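Local coordinates for protein putative fumarylpyruvate hydrolase (Burkholderia cenocepacia, PDB 4MAQ) that is a putative hydrolase of the FAH family, built round two packed mixed beta-sheets, at residues Ile89-Ile95 with Asp203-Thr209; Tyr114-Val118 with Ile229-Phe234. One frame throughout, in Å; residues are numbered along the deposited sequence.

The segments alternate along the chain, 89-95 and 114-118 first, then 203-209 and 229-234, so each contact closes over more than a hundred residues, and all four belong to the part of the chain characteristic of the FAH family. Strands 85-95 and 111-122 are antiparallel neighbours in the large mixed sheet; Val92 N to Gly115 O and Glu90 O to Gly117 N, each 2.9 Å, tie them together. Contact 1 adds strand 204-206 to the other edge of strand 85-95, whereas contact 2 lays strand 230-236 of a second sheet against strand 111-122. The contact centres are about 11 Å apart. Ile89 joins them, its CD1 lying 3.4 Å from Phe232 CE2, so edge pairing and sheet-to-sheet packing meet in one core.

Contact 1. Residues Ile89-Ile95 with Asp203-Thr209; sequences IELVVAI and DLIFTGT
Glu90 reaches across to Gly208, just past the end of strand 204-206, and has the most surface buried here. With CG anti to the carbonyl carbon (chi1 -49°) and the chain extended beyond it, the side chain runs alongside the Gly208 backbone, and Glu90 OE1 accepts a bent hydrogen bond from Gly208 N at 2.8 Å, from above the carboxylate plane. Glu90 OE1 also lies at the edge of the Phe206 ring, 3.3 Å from Phe206 CB, the carboxylate and ring planes being 73° apart. On the face shared with Ala94 and Leu204, Val92 sets CG2 over the middle of the Phe206 ring, 3.7 Å from its centroid, a CH-pi contact within the non-hydrogen-bonded antiparallel pair; Val92 CG1 meets Leu204 CB. The opposite face carries Val93 and Ile205, an antiparallel hydrogen-bonded pair that exchanges both backbone bonds, with Val189 and Ile190 of helix 186-196 packed on Ile205. At the strand end Ile95 CD1 lies 4.2 Å from Ile205 CD1, and Ile95 N bonds Asp203 O. Beyond Phe206 the ladder ends, yet Leu91 O takes two donors, Thr207 N at 3.1 Å and Thr207 OG1 at 2.8 Å, and Thr209 OG1 donates to Ile89 O at 2.7 Å. Threonine hydroxyls, the Glu90 carboxylate and a water linking Leu91 N, Thr207 OG1 and Gly208 O thus supplement the backbone bonds where regular pairing stops.

Contact 2. Residues Tyr114-Val118 with Ile229-Phe234; sequences YGVGV and IATFEF
Val116 stands at the middle of a contact without cross-segment hydrogen bonds, built mainly of apolar side chains, and spreads its two methyls over three residues of segment 229-234. Val116 CG2, anti to the carbonyl carbon, lies 3.9 Å from both Ile229 CG2 and Ala230 CB; Val116 CG1, anti to the backbone N (chi1 175°), meets the edge of the Phe232 ring near its plane, 3.9 Å from Phe232 CE2. Val118, two residues on, uses a single methyl for both rings: Val118 CG2 comes obliquely to Phe232 CZ at 3.6 Å and reaches the edge of the Phe234 ring, 4.2 Å from Phe234 CE2. At the other end Ile229 CG2 touches the backbone of Gly115 and, at 4.0 Å, Tyr114 CB. The Tyr114 ring itself leads off elsewhere, its OH hydrogen-bonded to His159. A classic beta bulge, in which Ile229 and Ala230 both face Val226, accounts for these two consecutive residues both pointing into the interface. Behind this first shell, Ile89 packs on Val116, and Val222 supports both phenylalanine rings. The strands belong to different sheets, packed face to face through their side chains; the segment axes come to 6.8 Å at 32°. Strand 114-118 is held in its own sheet between strands 85-95 and 146-153, strand 230-236 lies between 75-76 and 221-226 in the second, and helix 154-157 covers the Tyr114 and Ile229 end.

Contact 1. Residues Ile89-Ile95 with Asp203-Thr209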
ATOM      1  N   ILE B  89      -2.228   1.416 -19.912  1.00  8.05           N
ATOM      2  CA  ILE B  89      -1.202   2.464 -20.084  1.00  8.70           C
ATOM      3  C   ILE B  89      -1.647   3.768 -19.379  1.00  7.92           C
ATOM      4  O   ILE B  89      -2.803   4.180 -19.516  1.00  8.86           O
ATOM      5  CB  ILE B  89      -0.959   2.745 -21.595  1.00 10.01           C
ATOM      6  CG1 ILE B  89       0.191   3.730 -21.820  1.00 11.19           C
ATOM      7  CG2 ILE B  89      -2.212   3.242 -22.325  1.00 10.64           C
ATOM      8  CD1 ILE B  89       1.517   3.074 -21.583  1.00 11.92           C
ATOM      9  N   GLU B  90      -0.734   4.426 -18.656  1.00  7.76           N
ATOM     10  CA  GLU B  90      -1.086   5.644 -17.887  1.00  8.12           C
ATOM     11  C   GLU B  90       0.058   6.635 -17.837  1.00  7.56           C
ATOM     12  O   GLU B  90       1.208   6.232 -17.738  1.00  8.68           O
ATOM     13  CB  GLU B  90      -1.502   5.277 -16.464  1.00  9.12           C
ATOM     14  CG  GLU B  90      -2.532   4.165 -16.472  1.00 10.46           C
ATOM     15  CD  GLU B  90      -3.421   4.058 -15.268  1.00 11.10           C
ATOM     16  OE1 GLU B  90      -3.470   4.957 -14.413  1.00 12.03           O
ATOM     17  OE2 GLU B  90      -4.128   3.029 -15.248  1.00 12.84           O
ATOM     18  N   LEU B  91      -0.288   7.924 -17.831  1.00  7.63           N
ATOM     19  CA  LEU B  91       0.642   8.980 -17.440  1.00  7.64           C
ATOM     20  C   LEU B  91       0.862   8.926 -15.925  1.00  7.47           C
ATOM     21  O   LEU B  91      -0.095   8.908 -15.161  1.00  8.37           O
ATOM     22  CB  LEU B  91       0.135  10.373 -17.852  1.00  7.84           C
ATOM     23  CG  LEU B  91       1.046  11.528 -17.448  1.00  8.28           C
ATOM     24  CD1 LEU B  91       2.287  11.562 -18.320  1.00  9.49           C
ATOM     25  CD2 LEU B  91       0.289  12.843 -17.555  1.00 10.31           C
ATOM     26  N   VAL B  92       2.125   8.879 -15.510  1.00  7.13           N
ATOM     27  CA  VAL B  92       2.475   8.846 -14.088  1.00  6.52           C
ATOM     28  C   VAL B  92       3.035  10.214 -13.672  1.00  7.04           C
ATOM     29  O   VAL B  92       3.912  10.784 -14.340  1.00  7.99           O
ATOM     30  CB  VAL B  92       3.511   7.751 -13.807  1.00  7.62           C
ATOM     31  CG1 VAL B  92       3.992   7.806 -12.351  1.00  8.91           C
ATOM     32  CG2 VAL B  92       2.904   6.374 -14.085  1.00  9.84           C
ATOM     33  N   VAL B  93       2.452  10.793 -12.619  1.00  7.65           N
ATOM     34  CA  VAL B  93       2.879  12.083 -12.077  1.00  8.02           C
ATOM     35  C   VAL B  93       3.676  11.876 -10.807  1.00  7.88           C
ATOM     36  O   VAL B  93       3.244  11.143  -9.913  1.00  8.88           O
ATOM     37  CB  VAL B  93       1.632  12.949 -11.773  1.00  9.84           C
ATOM     38  CG1 VAL B  93       2.087  14.318 -11.328  1.00 11.77           C
ATOM     39  CG2 VAL B  93       0.739  13.067 -13.012  1.00 11.10           C
ATOM     40  N   ALA B  94       4.863  12.474 -10.750  1.00  7.16           N
ATOM     41  CA  ALA B  94       5.753  12.341  -9.584  1.00  7.54           C
ATOM     42  C   ALA B  94       5.716  13.619  -8.766  1.00  7.74           C
ATOM     43  O   ALA B  94       5.946  14.697  -9.309  1.00  9.59           O
ATOM     44  CB  ALA B  94       7.179  12.046 -10.054  1.00  9.33           C
ATOM     45  N   ILE B  95       5.443  13.497  -7.462  1.00  8.28           N
ATOM     46  CA  ILE B  95       5.253  14.663  -6.593  1.00  8.75           C
ATOM     47  C   ILE B  95       6.572  15.079  -5.936  1.00  8.20           C
ATOM     48  O   ILE B  95       7.324  14.238  -5.439  1.00  9.40           O
ATOM     49  CB  ILE B  95       4.203  14.314  -5.516  1.00  8.08           C
ATOM     50  CG1 ILE B  95       2.872  13.942  -6.195  1.00  8.46           C
ATOM     51  CG2 ILE B  95       4.033  15.422  -4.460  1.00  9.59           C
ATOM     52  CD1 ILE B  95       2.252  15.060  -7.047  1.00 10.78           C
ATOM     53  N   ASP B 203       5.604  10.794  -3.801  1.00  7.29           N
ATOM     54  CA  ASP B 203       4.393  10.120  -4.283  1.00  7.06           C
ATOM     55  C   ASP B 203       4.330  10.032  -5.799  1.00  7.12           C
ATOM     56  O   ASP B 203       4.798  10.925  -6.519  1.00  7.95           O
ATOM     57  CB  ASP B 203       3.125  10.787  -3.737  1.00  7.68           C
ATOM     58  CG  ASP B 203       2.936  10.534  -2.257  1.00  7.74           C
ATOM     59  OD1 ASP B 203       3.559   9.562  -1.747  1.00  9.57           O
ATOM     60  OD2 ASP B 203       2.154  11.257  -1.615  1.00  8.68           O
ATOM     61  N   LEU B 204       3.772   8.911  -6.272  1.00  6.82           N
ATOM     62  CA  LEU B 204       3.467   8.743  -7.690  1.00  7.14           C
ATOM     63  C   LEU B 204       1.957   8.637  -7.832  1.00  7.25           C
ATOM     64  O   LEU B 204       1.302   7.993  -7.019  1.00  8.35           O
ATOM     65  CB  LEU B 204       4.117   7.471  -8.278  1.00  8.30           C
ATOM     66  CG  LEU B 204       5.646   7.419  -8.259  1.00  7.45           C
ATOM     67  CD1 LEU B 204       6.093   6.071  -8.839  1.00  8.97           C
ATOM     68  CD2 LEU B 204       6.265   8.574  -9.025  1.00  8.81           C
ATOM     69  N   ILE B 205       1.415   9.246  -8.898  1.00  7.19           N
ATOM     70  CA  ILE B 205       0.001   9.127  -9.203  1.00  7.00           C
ATOM     71  C   ILE B 205      -0.169   8.628 -10.627  1.00  6.75           C
ATOM     72  O   ILE B 205       0.326   9.244 -11.592  1.00  8.06           O
ATOM     73  CB  ILE B 205      -0.739  10.467  -9.041  1.00  8.51           C
ATOM     74  CG1 ILE B 205      -0.516  11.074  -7.637  1.00  8.96           C
ATOM     75  CG2 ILE B 205      -2.225  10.279  -9.336  1.00  9.39           C
ATOM     76  CD1 ILE B 205      -1.065  12.504  -7.517  1.00 11.72           C
ATOM     77  N   PHE B 206      -0.837   7.482 -10.754  1.00  7.08           N
ATOM     78  CA  PHE B 206      -1.218   6.939 -12.055  1.00  7.62           C
ATOM     79  C   PHE B 206      -2.580   7.561 -12.372  1.00  7.69           C
ATOM     80  O   PHE B 206      -3.524   7.428 -11.597  1.00  9.32           O
ATOM     81  CB  PHE B 206      -1.383   5.427 -11.955  1.00  7.99           C
ATOM     82  CG  PHE B 206      -0.109   4.636 -12.019  1.00  7.95           C
ATOM     83  CD1 PHE B 206       0.877   4.777 -11.048  1.00  8.62           C
ATOM     84  CD2 PHE B 206       0.065   3.700 -13.019  1.00  8.65           C
ATOM     85  CE1 PHE B 206       2.032   4.003 -11.086  1.00  8.81           C
ATOM     86  CE2 PHE B 206       1.227   2.925 -13.071  1.00  8.24           C
ATOM     87  CZ  PHE B 206       2.206   3.072 -12.091  1.00  8.77           C
ATOM     88  N   THR B 207      -2.656   8.259 -13.498  1.00  8.19           N
ATOM     89  CA  THR B 207      -3.752   9.206 -13.776  1.00  8.99           C
ATOM     90  C   THR B 207      -4.881   8.665 -14.658  1.00 10.80           C
ATOM     91  O   THR B 207      -5.760   9.427 -15.086  1.00 12.88           O
ATOM     92  CB  THR B 207      -3.222  10.537 -14.387  1.00  9.10           C
ATOM     93  OG1 THR B 207      -2.495  10.283 -15.600  1.00 10.33           O
ATOM     94  CG2 THR B 207      -2.312  11.243 -13.409  1.00 10.48           C
ATOM     95  N   GLY B 208      -4.868   7.359 -14.927  1.00 10.81           N
ATOM     96  CA  GLY B 208      -5.959   6.729 -15.664  1.00 12.15           C
ATOM     97  C   GLY B 208      -5.516   6.256 -17.027  1.00 10.03           C
ATOM     98  O   GLY B 208      -4.378   6.476 -17.448  1.00 10.53           O
ATOM     99  N   THR B 209      -6.419   5.595 -17.731  1.00 10.77           N
ATOM    100  CA  THR B 209      -6.059   4.906 -18.963  1.00 11.24           C
ATOM    101  C   THR B 209      -7.135   5.097 -20.019  1.00 13.01           C
ATOM    102  O   THR B 209      -8.317   5.124 -19.684  1.00 12.42           O
ATOM    103  CB  THR B 209      -5.847   3.398 -18.664  1.00 10.60           C
ATOM    104  OG1 THR B 209      -5.127   2.778 -19.733  1.00 11.38           O
ATOM    105  CG2 THR B 209      -7.162   2.645 -18.457  1.00 11.27           C
TER
HETATM  106  O   HOH W   1      -3.101   8.847 -17.926  1.00 10.12           O

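Contact 2. Residues Tyr114-Val118 with Ile229-Phe234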
ATOM      1  N   TYR B 114       7.366  13.653 -14.531  1.00  8.46           N
ATOM      2  CA  TYR B 114       6.433  12.744 -15.175  1.00  8.10           C
ATOM      3  C   TYR B 114       7.128  11.504 -15.694  1.00  7.35           C
ATOM      4  O   TYR B 114       8.291  11.557 -16.103  1.00 10.27           O
ATOM      5  CB  TYR B 114       5.771  13.437 -16.377  1.00  8.78           C
ATOM      6  CG  TYR B 114       4.902  14.579 -15.944  1.00  8.24           C
ATOM      7  CD1 TYR B 114       5.436  15.861 -15.829  1.00  9.27           C
ATOM      8  CD2 TYR B 114       3.550  14.388 -15.636  1.00  8.96           C
ATOM      9  CE1 TYR B 114       4.670  16.927 -15.402  1.00  9.62           C
ATOM     10  CE2 TYR B 114       2.761  15.448 -15.196  1.00  9.56           C
ATOM     11  CZ  TYR B 114       3.320  16.717 -15.080  1.00  9.00           C
ATOM     12  OH  TYR B 114       2.485  17.739 -14.658  1.00 10.53           O
ATOM     13  N   GLY B 115       6.373  10.412 -15.778  1.00  8.04           N
ATOM     14  CA  GLY B 115       6.808   9.232 -16.489  1.00  8.63           C
ATOM     15  C   GLY B 115       5.616   8.545 -17.121  1.00  7.26           C
ATOM     16  O   GLY B 115       4.489   9.073 -17.108  1.00  7.94           O
ATOM     17  N   VAL B 116       5.865   7.363 -17.665  1.00  7.11           N
ATOM     18  CA  VAL B 116       4.815   6.566 -18.310  1.00  7.53           C
ATOM     19  C   VAL B 116       4.801   5.220 -17.594  1.00  8.12           C
ATOM     20  O   VAL B 116       5.862   4.657 -17.307  1.00  9.74           O
ATOM     21  CB  VAL B 116       5.088   6.377 -19.822  1.00  7.97           C
ATOM     22  CG1 VAL B 116       4.057   5.455 -20.453  1.00  9.89           C
ATOM     23  CG2 VAL B 116       5.109   7.747 -20.490  1.00  8.77           C
ATOM     24  N   GLY B 117       3.612   4.731 -17.274  1.00  8.40           N
ATOM     25  CA  GLY B 117       3.497   3.503 -16.507  1.00  9.33           C
ATOM     26  C   GLY B 117       2.473   2.564 -17.089  1.00  7.91           C
ATOM     27  O   GLY B 117       1.655   2.955 -17.948  1.00  8.63           O
ATOM     28  N   VAL B 118       2.507   1.325 -16.617  1.00  7.38           N
ATOM     29  CA  VAL B 118       1.436   0.373 -16.924  1.00  7.34           C
ATOM     30  C   VAL B 118       0.874  -0.101 -15.589  1.00  6.83           C
ATOM     31  O   VAL B 118       1.594  -0.646 -14.751  1.00  8.98           O
ATOM     32  CB  VAL B 118       1.942  -0.829 -17.753  1.00  7.79           C
ATOM     33  CG1 VAL B 118       0.760  -1.710 -18.152  1.00 10.95           C
ATOM     34  CG2 VAL B 118       2.705  -0.348 -18.986  1.00  9.04           C
ATOM     35  N   ILE B 229       7.100  12.460 -23.349  1.00  9.61           N
ATOM     36  CA  ILE B 229       7.424  12.085 -21.980  1.00  9.69           C
ATOM     37  C   ILE B 229       8.377  10.886 -21.961  1.00 10.61           C
ATOM     38  O   ILE B 229       9.511  11.007 -21.478  1.00 15.11           O
ATOM     39  CB  ILE B 229       6.156  11.806 -21.119  1.00  9.85           C
ATOM     40  CG1 ILE B 229       5.219  13.027 -21.110  1.00 10.04           C
ATOM     41  CG2 ILE B 229       6.519  11.342 -19.707  1.00 10.89           C
ATOM     42  CD1 ILE B 229       5.836  14.314 -20.594  1.00 10.81           C
ATOM     43  N   ALA B 230       7.936   9.751 -22.504  1.00  9.11           N
ATOM     44  CA  ALA B 230       8.785   8.552 -22.582  1.00  9.12           C
ATOM     45  C   ALA B 230       8.135   7.535 -23.482  1.00  9.48           C
ATOM     46  O   ALA B 230       6.915   7.573 -23.698  1.00  9.75           O
ATOM     47  CB  ALA B 230       8.980   7.953 -21.195  1.00 10.57           C
ATOM     48  N   THR B 231       8.941   6.619 -24.005  1.00  9.61           N
ATOM     49  CA  THR B 231       8.424   5.376 -24.558  1.00  9.46           C
ATOM     50  C   THR B 231       9.082   4.245 -23.798  1.00  9.99           C
ATOM     51  O   THR B 231      10.064   4.458 -23.079  1.00 11.50           O
ATOM     52  CB  THR B 231       8.695   5.239 -26.074  1.00 10.68           C
ATOM     53  OG1 THR B 231      10.112   5.252 -26.299  1.00 14.65           O
ATOM     54  CG2 THR B 231       8.025   6.377 -26.840  1.00 13.08           C
ATOM     55  N   PHE B 232       8.555   3.043 -23.957  1.00  9.39           N
ATOM     56  CA  PHE B 232       9.118   1.884 -23.291  1.00  9.03           C
ATOM     57  C   PHE B 232       8.943   0.637 -24.144  1.00  9.25           C
ATOM     58  O   PHE B 232       8.097   0.587 -25.082  1.00  9.08           O
ATOM     59  CB  PHE B 232       8.500   1.643 -21.901  1.00 10.32           C
ATOM     60  CG  PHE B 232       7.060   1.257 -21.945  1.00  9.04           C
ATOM     61  CD1 PHE B 232       6.671  -0.061 -22.146  1.00  9.47           C
ATOM     62  CD2 PHE B 232       6.060   2.224 -21.764  1.00  9.59           C
ATOM     63  CE1 PHE B 232       5.320  -0.416 -22.191  1.00  9.56           C
ATOM     64  CE2 PHE B 232       4.708   1.874 -21.813  1.00  9.62           C
ATOM     65  CZ  PHE B 232       4.341   0.549 -22.038  1.00 10.27           C
ATOM     66  N   GLU B 233       9.736  -0.370 -23.781  1.00  8.43           N
ATOM     67  CA  GLU B 233       9.651  -1.706 -24.379  1.00  8.22           C
ATOM     68  C   GLU B 233      10.088  -2.714 -23.317  1.00  7.76           C
ATOM     69  O   GLU B 233      11.156  -2.570 -22.749  1.00  9.83           O
ATOM     70  CB  GLU B 233      10.548  -1.780 -25.616  1.00  9.50           C
ATOM     71  CG  GLU B 233      10.623  -3.168 -26.284  1.00 10.35           C
ATOM     72  CD  GLU B 233      11.147  -3.124 -27.712  1.00 10.59           C
ATOM     73  OE1 GLU B 233      11.114  -2.035 -28.364  1.00 13.59           O
ATOM     74  OE2 GLU B 233      11.597  -4.180 -28.209  1.00 11.36           O
ATOM     75  N   PHE B 234       9.245  -3.699 -23.024  1.00  7.74           N
ATOM     76  CA  PHE B 234       9.627  -4.779 -22.090  1.00  7.76           C
ATOM     77  C   PHE B 234       8.956  -6.068 -22.498  1.00  8.14           C
ATOM     78  O   PHE B 234       8.034  -6.069 -23.329  1.00  8.79           O
ATOM     79  CB  PHE B 234       9.333  -4.409 -20.610  1.00  8.15           C
ATOM     80  CG  PHE B 234       7.863  -4.255 -20.246  1.00  8.34           C
ATOM     81  CD1 PHE B 234       7.057  -5.362 -19.997  1.00  8.36           C
ATOM     82  CD2 PHE B 234       7.302  -2.985 -20.060  1.00  9.26           C
ATOM     83  CE1 PHE B 234       5.726  -5.208 -19.603  1.00  9.06           C
ATOM     84  CE2 PHE B 234       5.976  -2.827 -19.655  1.00  9.08           C
ATOM     85  CZ  PHE B 234       5.176  -3.939 -19.442  1.00  8.63           C
TER